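Side-chain contacts in lipase-esterase related protein (Clostridium acetobutylicum, PDB 3E0X), which probably acts as a hydrolase of the alpha/beta-hydrolase fold, although its natural substrate is not known: residues 30-35 / 87-92; 94-99 / 176-181; 193-198 / 202-207. All blocks are in the same frame, centred on the assembly; numbering follows the deposited sequence.

In the fold
All three contacts are largely buried, with contact 1 nearest the centre of the chain and contact 3 farthest out, where exposed K197 lies at its margin. Contacts 1 and 3 reach the same central sheet, through strands 86-91 and 191-196. Contact 2 lies on helix 93-102, which follows strand 86-91 directly, and it touches contact 1 where V98 CG1 packs 3.7 Å from L88 CB. No direct hydrogen bond crosses any of the three. Contact 1 is aromatic and borders the ortho-xylene; contact 2 sets two aliphatic side chains against a helix; contact 3 packs small side chains and adds a water bridge. Their centres lie about 14 to 16 Å apart.

Contact 1. Residues 30-35 / 87-92; sequences KIFGEL and TLIGYS. With OXE (ortho-xylene), chain C.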
# COMPACT_ATOMS: atom_id res chain seq x y z
N LYS A 30 0.16 -11.20 0.20
CA LYS A 30 0.93 -12.02 -0.75
C LYS A 30 1.60 -11.18 -1.84
O LYS A 30 2.58 -11.61 -2.46
CB LYS A 30 0.02 -13.08 -1.39
CG LYS A 30 -0.58 -14.10 -0.39
CD LYS A 30 -1.62 -15.05 -1.04
CE LYS A 30 -2.82 -14.31 -1.66
NZ LYS A 30 -3.78 -15.13 -2.50
N ILE A 31 1.07 -9.98 -2.09
CA ILE A 31 1.57 -9.13 -3.16
C ILE A 31 3.00 -8.65 -2.89
O ILE A 31 3.71 -8.24 -3.81
CB ILE A 31 0.61 -7.92 -3.42
CG1 ILE A 31 0.82 -7.34 -4.83
CG2 ILE A 31 0.76 -6.82 -2.31
CD1 ILE A 31 0.45 -8.28 -5.97
N PHE A 32 3.40 -8.70 -1.60
CA PHE A 32 4.74 -8.29 -1.18
C PHE A 32 5.79 -9.41 -1.24
O PHE A 32 6.89 -9.23 -0.76
CB PHE A 32 4.66 -7.71 0.24
CG PHE A 32 3.97 -6.37 0.31
CD1 PHE A 32 4.56 -5.25 -0.27
CD2 PHE A 32 2.75 -6.23 0.98
CE1 PHE A 32 3.94 -3.99 -0.17
CE2 PHE A 32 2.15 -4.98 1.09
CZ PHE A 32 2.74 -3.86 0.49
N GLY A 33 5.44 -10.54 -1.87
CA GLY A 33 6.28 -11.72 -1.84
C GLY A 33 7.67 -11.53 -2.41
O GLY A 33 8.62 -12.17 -1.95
N GLU A 34 7.80 -10.69 -3.43
CA GLU A 34 9.14 -10.40 -3.95
C GLU A 34 9.85 -9.35 -3.13
O GLU A 34 11.02 -9.50 -2.84
CB GLU A 34 9.09 -9.96 -5.41
CG GLU A 34 8.70 -11.05 -6.36
CD GLU A 34 9.56 -12.33 -6.23
OE1 GLU A 34 10.78 -12.25 -6.47
OE2 GLU A 34 8.99 -13.39 -5.91
N LEU A 35 9.13 -8.30 -2.72
CA LEU A 35 9.75 -7.19 -2.02
C LEU A 35 10.33 -7.66 -0.70
O LEU A 35 11.42 -7.25 -0.30
CB LEU A 35 8.72 -6.08 -1.82
CG LEU A 35 9.27 -4.79 -1.23
CD1 LEU A 35 10.30 -4.19 -2.16
CD2 LEU A 35 8.17 -3.81 -0.93
N THR A 87 8.30 1.67 10.50
CA THR A 87 8.10 2.29 9.19
C THR A 87 6.94 1.60 8.51
O THR A 87 6.91 0.38 8.44
CB THR A 87 9.37 2.17 8.31
OG1 THR A 87 10.46 2.82 8.97
CG2 THR A 87 9.15 2.82 6.94
N LEU A 88 5.98 2.39 8.05
CA LEU A 88 4.86 1.84 7.32
C LEU A 88 5.18 1.86 5.84
O LEU A 88 5.72 2.84 5.32
CB LEU A 88 3.59 2.67 7.55
CG LEU A 88 3.19 2.92 9.00
CD1 LEU A 88 1.90 3.78 9.00
CD2 LEU A 88 2.99 1.61 9.75
N ILE A 89 4.86 0.75 5.17
CA ILE A 89 5.06 0.60 3.73
C ILE A 89 3.70 0.30 3.14
O ILE A 89 3.18 -0.79 3.37
CB ILE A 89 5.99 -0.64 3.46
CG1 ILE A 89 7.33 -0.52 4.22
CG2 ILE A 89 6.19 -0.85 1.96
CD1 ILE A 89 8.24 0.57 3.73
N GLY A 90 3.12 1.25 2.41
CA GLY A 90 1.78 1.05 1.87
C GLY A 90 1.80 1.06 0.36
O GLY A 90 2.35 1.98 -0.25
N TYR A 91 1.17 0.05 -0.24
CA TYR A 91 1.10 -0.05 -1.69
C TYR A 91 -0.29 0.23 -2.22
O TYR A 91 -1.25 -0.28 -1.65
CB TYR A 91 1.46 -1.51 -2.05
CG TYR A 91 1.11 -1.95 -3.46
CD1 TYR A 91 1.59 -1.26 -4.59
CD2 TYR A 91 0.30 -3.06 -3.67
CE1 TYR A 91 1.29 -1.68 -5.90
CE2 TYR A 91 -0.05 -3.48 -4.98
CZ TYR A 91 0.47 -2.80 -6.09
OH TYR A 91 0.17 -3.22 -7.36
N SER A 92 -0.40 0.99 -3.32
CA SER A 92 -1.70 1.19 -3.94
C SER A 92 -2.64 1.88 -2.93
O SER A 92 -2.25 2.89 -2.33
CB SER A 92 -2.18 -0.17 -4.53
OG SER A 92 -3.59 -0.35 -4.62
C1 OXE C . -4.23 -2.52 -7.83
C2 OXE C . -3.62 -3.60 -7.02
C3 OXE C . -3.37 -4.84 -7.59
C4 OXE C . -3.69 -5.04 -8.93
C5 OXE C . -4.28 -4.03 -9.71
C6 OXE C . -4.54 -2.76 -9.17
C1' OXE C . -4.46 -1.17 -7.19
C2' OXE C . -3.29 -3.34 -5.58
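Y91 touches F32 with its CB and I31 with its ring. At the root, Y91 CB lies 3.7 Å from F32 CZ. Carrying CG roughly opposite the backbone N (chi1 165°), the side chain then runs past I31, and the two cross at about a right angle. Along that flank Y91 CD2 is 4.0 Å from I31 CG2, and one atom farther out Y91 CE2 is 4.0 Å from I31 CG1. The same CE2 meets the ligand, with methyl C2' of the ortho-xylene 3.3 Å away; Y91 CZ lies 3.8 Å from that methyl and Y91 OH 3.8 Å from ring atom C2. At the tip, Y91 OH is hydrogen-bonded to the carbonyl O of H227, which helps hold the outer end of the ring. One ring face is covered over its centre by S92 CB, 3.7 Å above the plane. S92 has backbone angles of 61° and -131°, the strained conformation expected of a nucleophile elbow, and the GxSxG sequence from G90 to G94 is consistent with one. F32 also packs edge-to-face on F21 of strand 18-22. The contact thus joins the loop after that strand to the C-terminal end of neighbouring strand 86-91, while I89 and L35 reach helix 234-242.

Contact 2. Residues 94-99 / 176-181; sequences GGAIVL and KLIDLV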
# COMPACT_ATOMS: atom_id res chain seq x y z
N GLY A 94 -3.10 1.03 -0.07
CA GLY A 94 -2.29 1.02 1.15
C GLY A 94 -1.47 2.28 1.30
O GLY A 94 -1.15 2.66 2.43
N GLY A 95 -1.09 2.92 0.18
CA GLY A 95 -0.36 4.20 0.22
C GLY A 95 -1.22 5.25 0.90
O GLY A 95 -0.76 5.96 1.80
N ALA A 96 -2.48 5.37 0.46
CA ALA A 96 -3.40 6.32 1.10
C ALA A 96 -3.59 5.93 2.57
O ALA A 96 -3.63 6.79 3.44
CB ALA A 96 -4.73 6.36 0.36
N ILE A 97 -3.71 4.63 2.85
CA ILE A 97 -3.95 4.17 4.23
C ILE A 97 -2.79 4.60 5.14
O ILE A 97 -3.03 5.12 6.25
CB ILE A 97 -4.19 2.65 4.28
CG1 ILE A 97 -5.51 2.31 3.58
CG2 ILE A 97 -4.20 2.16 5.73
CD1 ILE A 97 -5.64 0.82 3.26
N VAL A 98 -1.55 4.38 4.69
CA VAL A 98 -0.42 4.68 5.58
C VAL A 98 -0.24 6.19 5.78
O VAL A 98 0.20 6.62 6.85
CB VAL A 98 0.90 3.96 5.23
CG1 VAL A 98 0.67 2.45 5.28
CG2 VAL A 98 1.42 4.38 3.82
N LEU A 99 -0.59 6.99 4.76
CA LEU A 99 -0.62 8.43 4.95
C LEU A 99 -1.68 8.79 6.01
O LEU A 99 -1.45 9.65 6.89
CB LEU A 99 -0.90 9.12 3.62
CG LEU A 99 0.22 8.97 2.58
CD1 LEU A 99 -0.28 9.41 1.20
CD2 LEU A 99 1.47 9.77 3.01
N LYS A 176 -11.59 6.02 -5.15
CA LYS A 176 -12.17 7.16 -5.84
C LYS A 176 -12.74 8.18 -4.82
O LYS A 176 -12.77 9.39 -5.11
CB LYS A 176 -13.23 6.73 -6.85
CG LYS A 176 -13.87 7.92 -7.52
CD LYS A 176 -14.62 7.59 -8.79
CE LYS A 176 -15.26 8.90 -9.28
NZ LYS A 176 -16.59 8.73 -9.91
N LEU A 177 -13.16 7.72 -3.65
CA LEU A 177 -13.73 8.59 -2.64
C LEU A 177 -12.68 9.33 -1.80
O LEU A 177 -12.96 10.45 -1.38
CB LEU A 177 -14.63 7.80 -1.70
CG LEU A 177 -15.93 7.25 -2.29
CD1 LEU A 177 -16.61 6.32 -1.27
CD2 LEU A 177 -16.87 8.35 -2.76
N ILE A 178 -11.52 8.74 -1.55
CA ILE A 178 -10.56 9.32 -0.58
C ILE A 178 -9.91 10.63 -1.06
O ILE A 178 -9.55 10.77 -2.23
CB ILE A 178 -9.47 8.30 -0.16
CG1 ILE A 178 -8.71 8.79 1.08
CG2 ILE A 178 -8.52 7.97 -1.34
CD1 ILE A 178 -9.57 9.00 2.37
N ASP A 179 -9.77 11.59 -0.14
CA ASP A 179 -9.02 12.78 -0.46
C ASP A 179 -8.35 13.30 0.80
O ASP A 179 -8.97 14.07 1.56
CB ASP A 179 -9.95 13.84 -1.07
CG ASP A 179 -9.20 15.06 -1.57
OD1 ASP A 179 -7.99 15.19 -1.27
OD2 ASP A 179 -9.85 15.88 -2.28
N LEU A 180 -7.11 12.87 1.01
CA LEU A 180 -6.34 13.32 2.18
C LEU A 180 -5.41 14.48 1.85
O LEU A 180 -4.58 14.85 2.68
CB LEU A 180 -5.48 12.17 2.74
CG LEU A 180 -6.26 10.96 3.24
CD1 LEU A 180 -5.35 9.73 3.34
CD2 LEU A 180 -6.95 11.27 4.55
N VAL A 181 -5.51 15.03 0.65
CA VAL A 181 -4.48 15.96 0.20
C VAL A 181 -4.30 17.16 1.13
O VAL A 181 -3.16 17.54 1.45
CB VAL A 181 -4.69 16.39 -1.26
CG1 VAL A 181 -3.74 17.55 -1.63
CG2 VAL A 181 -4.42 15.22 -2.16
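Helix 93-102, which follows the probable nucleophile elbow of this alpha/beta hydrolase, receives L180 and I178 from the segment leading out of helix 165-177. Burial between the two segments is modest, 124 Å², and comes mainly from L180 and A96, with smaller shares from I178 and L99. L180 comes closest: its methyl CD1 sits 3.4 Å from A96 O, meeting the backbone of the helix and not just its side chains. The leucine holds CG beside its own backbone N (chi1 -62°), and with CD1 directed at the helix the same methyl also packs 4.5 Å from L99 CB, one turn along. I178 adds a looser touch, its branch methyl CG2 lying 4.5 Å from A96 CB. The CB atoms of A96 and L99 both point toward the incoming segment, whereas those of I97 and V98 point away from it.

Beyond helix 165-177, I178 is the first residue to leave helical backbone angles. The chain is then turned at D179, whose OD1 accepts from V181 N at 3.1 Å with an N-H...O angle of 157°, an Asx turn. A backbone bond between L180 and A119 further ties the segment down, and Y64 of helix 63-76 touches both I178 and L180. Helices inserted between strands 109-115 and 191-196, ending with 165-177, occupy the place where many alpha/beta hydrolases carry a lid, so the contact probably sets the chain returning from such a cap against the elbow helix.

Contact 3. Residues 193-198 / 202-207; sequences AIVAKD and TLVEYS
Aliphatic groups and a serine, V195 and A193 against V204 and S207, make this contact, and the one aromatic ring of the two segments, Y206, is turned away from it. One face of that ring is covered over its centre by L203 CB, 4.1 Å above the plane, while its OH is hydrogen-bonded to K123 N outside the interface. Among the backbone groups, the carbonyl oxygen T202 O has V195 CG2 3.5 Å away.

V195 sends its two methyls to different partners. CG2, which meets that oxygen, stands opposite the backbone N; CG1, lying between the backbone N and the carbonyl carbon (chi1 68°), packs 3.8 Å from V204 CG2, the two valine side chains crossing at about a right angle. S207 fits beside them, with OG 3.7 Å from V195 CB and CB 3.8 Å from A193 CB. The small side chains of A193 and S207 go with a close backbone approach, A193 CA to S207 CA being 5.7 Å.

At the outer margin a single water bridges the segments: it donates to K197 O at 2.8 Å and accepts from V204 N at 3.0 Å. This supplies an acceptor for an N-H in the first turn of the helix.

Strand 191-196 and helix 204-213 open a beta-alpha-beta crossover that returns in parallel strand 217-222, where L219 touches S207 and I221 touches V204. On the opposite side of the sheet I194 packs against helix 234-242, and strand 109-115 flanks strand 191-196 on its other edge.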
# COMPACT_ATOMS: atom_id res chain seq x y z
N ALA A 193 7.66 8.80 -1.28
CA ALA A 193 6.79 8.22 -2.30
C ALA A 193 7.69 7.55 -3.34
O ALA A 193 8.73 8.12 -3.71
CB ALA A 193 5.94 9.30 -2.93
N ILE A 194 7.30 6.36 -3.82
CA ILE A 194 8.06 5.60 -4.83
C ILE A 194 7.04 5.18 -5.88
O ILE A 194 6.01 4.62 -5.52
CB ILE A 194 8.70 4.33 -4.22
CG1 ILE A 194 9.70 4.70 -3.13
CG2 ILE A 194 9.41 3.52 -5.31
CD1 ILE A 194 10.12 3.49 -2.30
N VAL A 195 7.34 5.42 -7.16
CA VAL A 195 6.34 5.16 -8.21
C VAL A 195 7.05 5.05 -9.55
O VAL A 195 8.16 5.55 -9.70
CB VAL A 195 5.30 6.33 -8.28
CG1 VAL A 195 5.94 7.62 -8.77
CG2 VAL A 195 4.08 5.98 -9.11
N ALA A 196 6.41 4.37 -10.51
CA ALA A 196 6.91 4.30 -11.88
C ALA A 196 6.26 5.40 -12.73
O ALA A 196 5.02 5.61 -12.67
CB ALA A 196 6.60 2.94 -12.46
N LYS A 197 7.08 6.06 -13.54
CA LYS A 197 6.63 7.15 -14.39
C LYS A 197 5.54 6.72 -15.36
O LYS A 197 4.64 7.52 -15.69
CB LYS A 197 7.83 7.74 -15.15
CG LYS A 197 7.50 8.92 -16.08
CD LYS A 197 8.78 9.35 -16.77
CE LYS A 197 8.49 10.37 -17.87
NZ LYS A 197 9.69 10.58 -18.73
N ASP A 198 5.60 5.47 -15.81
CA ASP A 198 4.65 4.97 -16.79
C ASP A 198 3.32 4.49 -16.19
O ASP A 198 2.49 3.93 -16.91
CB ASP A 198 5.31 3.90 -17.68
CG ASP A 198 5.86 2.71 -16.91
OD1 ASP A 198 5.83 2.72 -15.67
OD2 ASP A 198 6.31 1.72 -17.55
N THR A 202 -2.03 4.60 -10.53
CA THR A 202 -1.58 5.56 -9.51
C THR A 202 -0.50 6.44 -10.17
O THR A 202 0.69 6.18 -10.11
CB THR A 202 -1.09 4.84 -8.25
OG1 THR A 202 -0.03 3.94 -8.59
CG2 THR A 202 -2.25 4.03 -7.65
N LEU A 203 -0.99 7.47 -10.87
CA LEU A 203 -0.17 8.36 -11.67
C LEU A 203 0.97 8.98 -10.90
O LEU A 203 0.87 9.23 -9.70
CB LEU A 203 -1.02 9.52 -12.22
CG LEU A 203 -2.24 9.20 -13.08
CD1 LEU A 203 -3.01 10.50 -13.33
CD2 LEU A 203 -1.78 8.53 -14.38
N VAL A 204 2.06 9.25 -11.60
CA VAL A 204 3.21 9.85 -10.94
C VAL A 204 2.79 11.20 -10.30
O VAL A 204 3.30 11.59 -9.23
CB VAL A 204 4.43 9.94 -11.89
CG1 VAL A 204 4.09 10.73 -13.13
CG2 VAL A 204 5.63 10.51 -11.16
N GLU A 205 1.87 11.91 -10.93
CA GLU A 205 1.45 13.20 -10.35
C GLU A 205 0.88 13.09 -8.93
O GLU A 205 1.02 14.02 -8.13
CB GLU A 205 0.50 13.96 -11.26
CG GLU A 205 -0.84 13.31 -11.47
CD GLU A 205 -1.57 13.93 -12.65
OE1 GLU A 205 -2.46 14.78 -12.41
OE2 GLU A 205 -1.20 13.62 -13.82
N TYR A 206 0.29 11.94 -8.61
CA TYR A 206 -0.22 11.75 -7.25
C TYR A 206 0.94 11.71 -6.24
O TYR A 206 0.82 12.20 -5.12
CB TYR A 206 -1.02 10.46 -7.14
CG TYR A 206 -2.22 10.33 -8.05
CD1 TYR A 206 -2.91 11.46 -8.55
CD2 TYR A 206 -2.69 9.07 -8.37
CE1 TYR A 206 -4.03 11.29 -9.37
CE2 TYR A 206 -3.79 8.90 -9.18
CZ TYR A 206 -4.46 10.01 -9.68
OH TYR A 206 -5.58 9.84 -10.48
N SER A 207 2.04 11.09 -6.63
CA SER A 207 3.23 11.01 -5.78
C SER A 207 3.93 12.37 -5.69
O SER A 207 4.51 12.71 -4.64
CB SER A 207 4.16 9.92 -6.28
OG SER A 207 3.68 8.63 -5.87
O HOH W 1 2.21 8.13 -14.34